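Long-range contact in nigerythrin (Desulfovibrio vulgaris subsp. vulgaris, PDB 1YUZ), which shows NADH peroxidase activity in vitro and carries a hemerythrin-like diiron centre and a rubredoxin-like iron centre in each subunit of its homodimer: residues M1-T9 with E187-P195. Residues are numbered along the deposited sequence; the frame is centred on the assembly and turned at random.
Sequences MKVRAQVPT and EKCPICFRP. With FE (Fe (III) ion), chain H.
Pro190 turns its ring into the N-terminal arm, where Met1, Lys2 and Val3 wrap round it; this rigid, apolar residue sits between two ligands of the rubredoxin-like iron, Cys189 and Cys192. Met1 runs fully extended from a CG anti to its backbone N (chi1 -177°), which carries the flexible thioether across Pro190 to Ile191: SD lies 3.8 Å from both Pro190 CG and Ile191 CG1. Helix 136-161 adds to this apolar patch, with Leu147 against Pro8 and Ile191, and Val151 against Met1. Pro8, a ring without an N-H, brings CD to 3.2 Å from Pro190 O.

A second tight spot is the ring of Phe193, whose flat face accepts a branched methyl at close range: Val7 CG1 stands 3.6 Å from the ring centroid, only 6° off its normal, a CH-pi contact. Lys188 NZ lies over the centre of the opposite face, while the slightly positive C-H edge suits Arg4 O, 3.3 Å from CZ. The long aliphatic stem of Lys188 also serves Val3, whose CG1 presses unusually close to CE, at 3.4 Å.

The loose side is at Ala5 and Gln6, exposed residues whose CB bonds lead away from 187-195. Water bridges polar groups elsewhere: one molecule accepts from Arg4 N and donates to Lys2 O and Pro190 O; another joins Lys188 NZ to Arg4 O, and a third donates to Pro8 O and Ile191 O. The CB of Lys2 is also directed away, and its NZ forms a salt bridge with Asp167 of the second subunit.

Apolar packing and water-bridged polar groups, without a direct hydrogen bond, thus join the arm to the Cys189-Cys192 knuckle. The arm supplies no ligand to the iron, which is bound by these two cysteines together with Cys174 and Cys177; it packs instead on Pro190 and Ile191 between the first two.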
loop_
_atom_site.group_PDB
_atom_site.type_symbol
_atom_site.label_atom_id
_atom_site.label_comp_id
_atom_site.label_asym_id
_atom_site.label_seq_id
_atom_site.Cartn_x
_atom_site.Cartn_y
_atom_site.Cartn_z
ATOM N N MET B 1 -0.559 -7.439 10.562
ATOM C CA MET B 1 -0.585 -6.576 11.776
ATOM C C MET B 1 -0.449 -7.435 13.025
ATOM O O MET B 1 -1.264 -8.323 13.272
ATOM C CB MET B 1 -1.893 -5.792 11.833
ATOM C CG MET B 1 -1.976 -4.836 12.999
ATOM S SD MET B 1 -3.574 -4.027 13.059
ATOM C CE MET B 1 -3.416 -3.105 14.588
ATOM N N LYS B 2 0.583 -7.157 13.811
ATOM C CA LYS B 2 0.843 -7.911 15.028
ATOM C C LYS B 2 -0.091 -7.567 16.176
ATOM O O LYS B 2 -0.549 -6.430 16.312
ATOM C CB LYS B 2 2.275 -7.673 15.501
ATOM C CG LYS B 2 3.356 -8.100 14.542
ATOM C CD LYS B 2 4.704 -7.732 15.122
ATOM C CE LYS B 2 5.842 -8.150 14.220
ATOM N NZ LYS B 2 7.133 -7.694 14.799
ATOM N N VAL B 3 -0.354 -8.565 17.011
ATOM C CA VAL B 3 -1.191 -8.385 18.183
ATOM C C VAL B 3 -0.310 -7.772 19.264
ATOM O O VAL B 3 0.781 -8.271 19.539
ATOM C CB VAL B 3 -1.732 -9.735 18.694
ATOM C CG1 VAL B 3 -2.459 -9.538 20.011
ATOM C CG2 VAL B 3 -2.660 -10.345 17.664
ATOM N N ARG B 4 -0.774 -6.678 19.858
ATOM C CA ARG B 4 -0.025 -6.013 20.916
ATOM C C ARG B 4 -0.643 -6.385 22.261
ATOM O O ARG B 4 -1.681 -7.048 22.313
ATOM C CB ARG B 4 -0.061 -4.494 20.719
ATOM C CG ARG B 4 0.600 -4.011 19.433
ATOM C CD ARG B 4 0.414 -2.508 19.270
ATOM N NE ARG B 4 0.988 -1.764 20.388
ATOM C CZ ARG B 4 0.712 -0.494 20.662
ATOM N NH1 ARG B 4 -0.137 0.183 19.900
ATOM N NH2 ARG B 4 1.277 0.098 21.703
ATOM N N ALA B 5 -0.002 -5.960 23.345
ATOM C CA ALA B 5 -0.489 -6.257 24.688
ATOM C C ALA B 5 -1.892 -5.706 24.904
ATOM O O ALA B 5 -2.700 -6.296 25.621
ATOM C CB ALA B 5 0.464 -5.682 25.724
ATOM N N GLN B 6 -2.174 -4.562 24.293
ATOM C CA GLN B 6 -3.488 -3.948 24.408
ATOM C C GLN B 6 -3.943 -3.515 23.027
ATOM O O GLN B 6 -3.132 -3.392 22.109
ATOM C CB GLN B 6 -3.448 -2.738 25.349
ATOM C CG GLN B 6 -2.455 -1.664 24.958
ATOM C CD GLN B 6 -1.287 -1.574 25.921
ATOM O OE1 GLN B 6 -0.578 -2.554 26.150
ATOM N NE2 GLN B 6 -1.077 -0.393 26.488
ATOM N N VAL B 7 -5.244 -3.301 22.871
ATOM C CA VAL B 7 -5.770 -2.883 21.584
ATOM C C VAL B 7 -5.249 -1.492 21.249
ATOM O O VAL B 7 -5.141 -0.626 22.117
ATOM C CB VAL B 7 -7.310 -2.876 21.581
ATOM C CG1 VAL B 7 -7.829 -4.295 21.748
ATOM C CG2 VAL B 7 -7.833 -1.985 22.693
ATOM N N PRO B 8 -4.899 -1.266 19.980
ATOM C CA PRO B 8 -4.384 0.034 19.551
ATOM C C PRO B 8 -5.422 1.149 19.615
ATOM O O PRO B 8 -6.573 0.973 19.214
ATOM C CB PRO B 8 -3.896 -0.242 18.129
ATOM C CG PRO B 8 -4.797 -1.351 17.672
ATOM C CD PRO B 8 -4.857 -2.242 18.877
ATOM N N THR B 9 -4.999 2.292 20.139
ATOM C CA THR B 9 -5.863 3.458 20.261
ATOM C C THR B 9 -5.012 4.675 19.962
ATOM O O THR B 9 -3.789 4.581 19.866
ATOM C CB THR B 9 -6.414 3.627 21.685
ATOM O OG1 THR B 9 -5.342 3.980 22.566
ATOM C CG2 THR B 9 -7.071 2.343 22.163
ATOM N N GLU B 187 -4.335 -15.937 16.142
ATOM C CA GLU B 187 -5.136 -16.358 17.287
ATOM C C GLU B 187 -6.315 -15.440 17.557
ATOM O O GLU B 187 -7.407 -15.899 17.891
ATOM C CB GLU B 187 -4.260 -16.446 18.527
ATOM N N LYS B 188 -6.093 -14.137 17.426
ATOM C CA LYS B 188 -7.161 -13.180 17.665
ATOM C C LYS B 188 -6.937 -11.912 16.863
ATOM O O LYS B 188 -5.858 -11.685 16.315
ATOM C CB LYS B 188 -7.253 -12.846 19.156
ATOM C CG LYS B 188 -6.069 -12.060 19.690
ATOM C CD LYS B 188 -6.171 -11.871 21.198
ATOM C CE LYS B 188 -5.028 -11.020 21.718
ATOM N NZ LYS B 188 -5.064 -10.881 23.197
ATOM N N CYS B 189 -7.973 -11.089 16.797
ATOM C CA CYS B 189 -7.908 -9.837 16.063
ATOM C C CYS B 189 -6.963 -8.852 16.744
ATOM O O CYS B 189 -7.088 -8.587 17.935
ATOM C CB CYS B 189 -9.300 -9.225 15.973
ATOM S SG CYS B 189 -9.317 -7.706 15.027
ATOM N N PRO B 190 -6.001 -8.291 15.995
ATOM C CA PRO B 190 -5.063 -7.335 16.590
ATOM C C PRO B 190 -5.700 -5.977 16.862
ATOM O O PRO B 190 -5.142 -5.159 17.591
ATOM C CB PRO B 190 -3.951 -7.255 15.547
ATOM C CG PRO B 190 -4.700 -7.443 14.261
ATOM C CD PRO B 190 -5.638 -8.583 14.597
ATOM N N ILE B 191 -6.869 -5.741 16.276
ATOM C CA ILE B 191 -7.555 -4.473 16.459
ATOM C C ILE B 191 -8.536 -4.481 17.630
ATOM O O ILE B 191 -8.584 -3.517 18.394
ATOM C CB ILE B 191 -8.297 -4.054 15.158
ATOM C CG1 ILE B 191 -7.273 -3.744 14.059
ATOM C CG2 ILE B 191 -9.184 -2.837 15.416
ATOM C CD1 ILE B 191 -7.894 -3.433 12.702
ATOM N N CYS B 192 -9.293 -5.566 17.794
ATOM C CA CYS B 192 -10.281 -5.642 18.874
ATOM C C CYS B 192 -10.177 -6.880 19.765
ATOM O O CYS B 192 -10.956 -7.031 20.707
ATOM C CB CYS B 192 -11.694 -5.575 18.293
ATOM S SG CYS B 192 -12.164 -7.060 17.383
ATOM N N PHE B 193 -9.240 -7.768 19.455
ATOM C CA PHE B 193 -9.016 -8.991 20.228
ATOM C C PHE B 193 -10.053 -10.111 20.108
ATOM O O PHE B 193 -9.988 -11.080 20.859
ATOM C CB PHE B 193 -8.810 -8.653 21.711
ATOM C CG PHE B 193 -7.455 -8.062 22.032
ATOM C CD1 PHE B 193 -6.539 -7.751 21.025
ATOM C CD2 PHE B 193 -7.103 -7.805 23.354
ATOM C CE1 PHE B 193 -5.295 -7.194 21.335
ATOM C CE2 PHE B 193 -5.865 -7.248 23.672
ATOM C CZ PHE B 193 -4.961 -6.942 22.663
ATOM N N ARG B 194 -11.004 -10.002 19.183
ATOM C CA ARG B 194 -11.980 -11.083 19.023
ATOM C C ARG B 194 -11.224 -12.347 18.621
ATOM O O ARG B 194 -10.318 -12.296 17.794
ATOM C CB ARG B 194 -13.013 -10.748 17.936
ATOM C CG ARG B 194 -14.226 -9.960 18.416
ATOM C CD ARG B 194 -15.100 -10.781 19.365
ATOM N NE ARG B 194 -16.152 -9.965 19.973
ATOM C CZ ARG B 194 -17.390 -9.842 19.504
ATOM N NH1 ARG B 194 -17.765 -10.492 18.410
ATOM N NH2 ARG B 194 -18.251 -9.046 20.124
ATOM N N PRO B 195 -11.582 -13.500 19.207
ATOM C CA PRO B 195 -10.909 -14.761 18.882
ATOM C C PRO B 195 -11.092 -15.171 17.426
ATOM O O PRO B 195 -12.099 -14.846 16.802
ATOM C CB PRO B 195 -11.566 -15.762 19.830
ATOM C CG PRO B 195 -11.961 -14.919 20.995
ATOM C CD PRO B 195 -12.525 -13.691 20.323
HETATM FE FE FE H . -11.567 -7.068 15.208
HETATM O O HOH W 1 -2.541 -4.998 18.303
HETATM O O HOH W 2 -2.808 -9.317 23.614
HETATM O O HOH W 3 -8.569 -0.838 18.747
#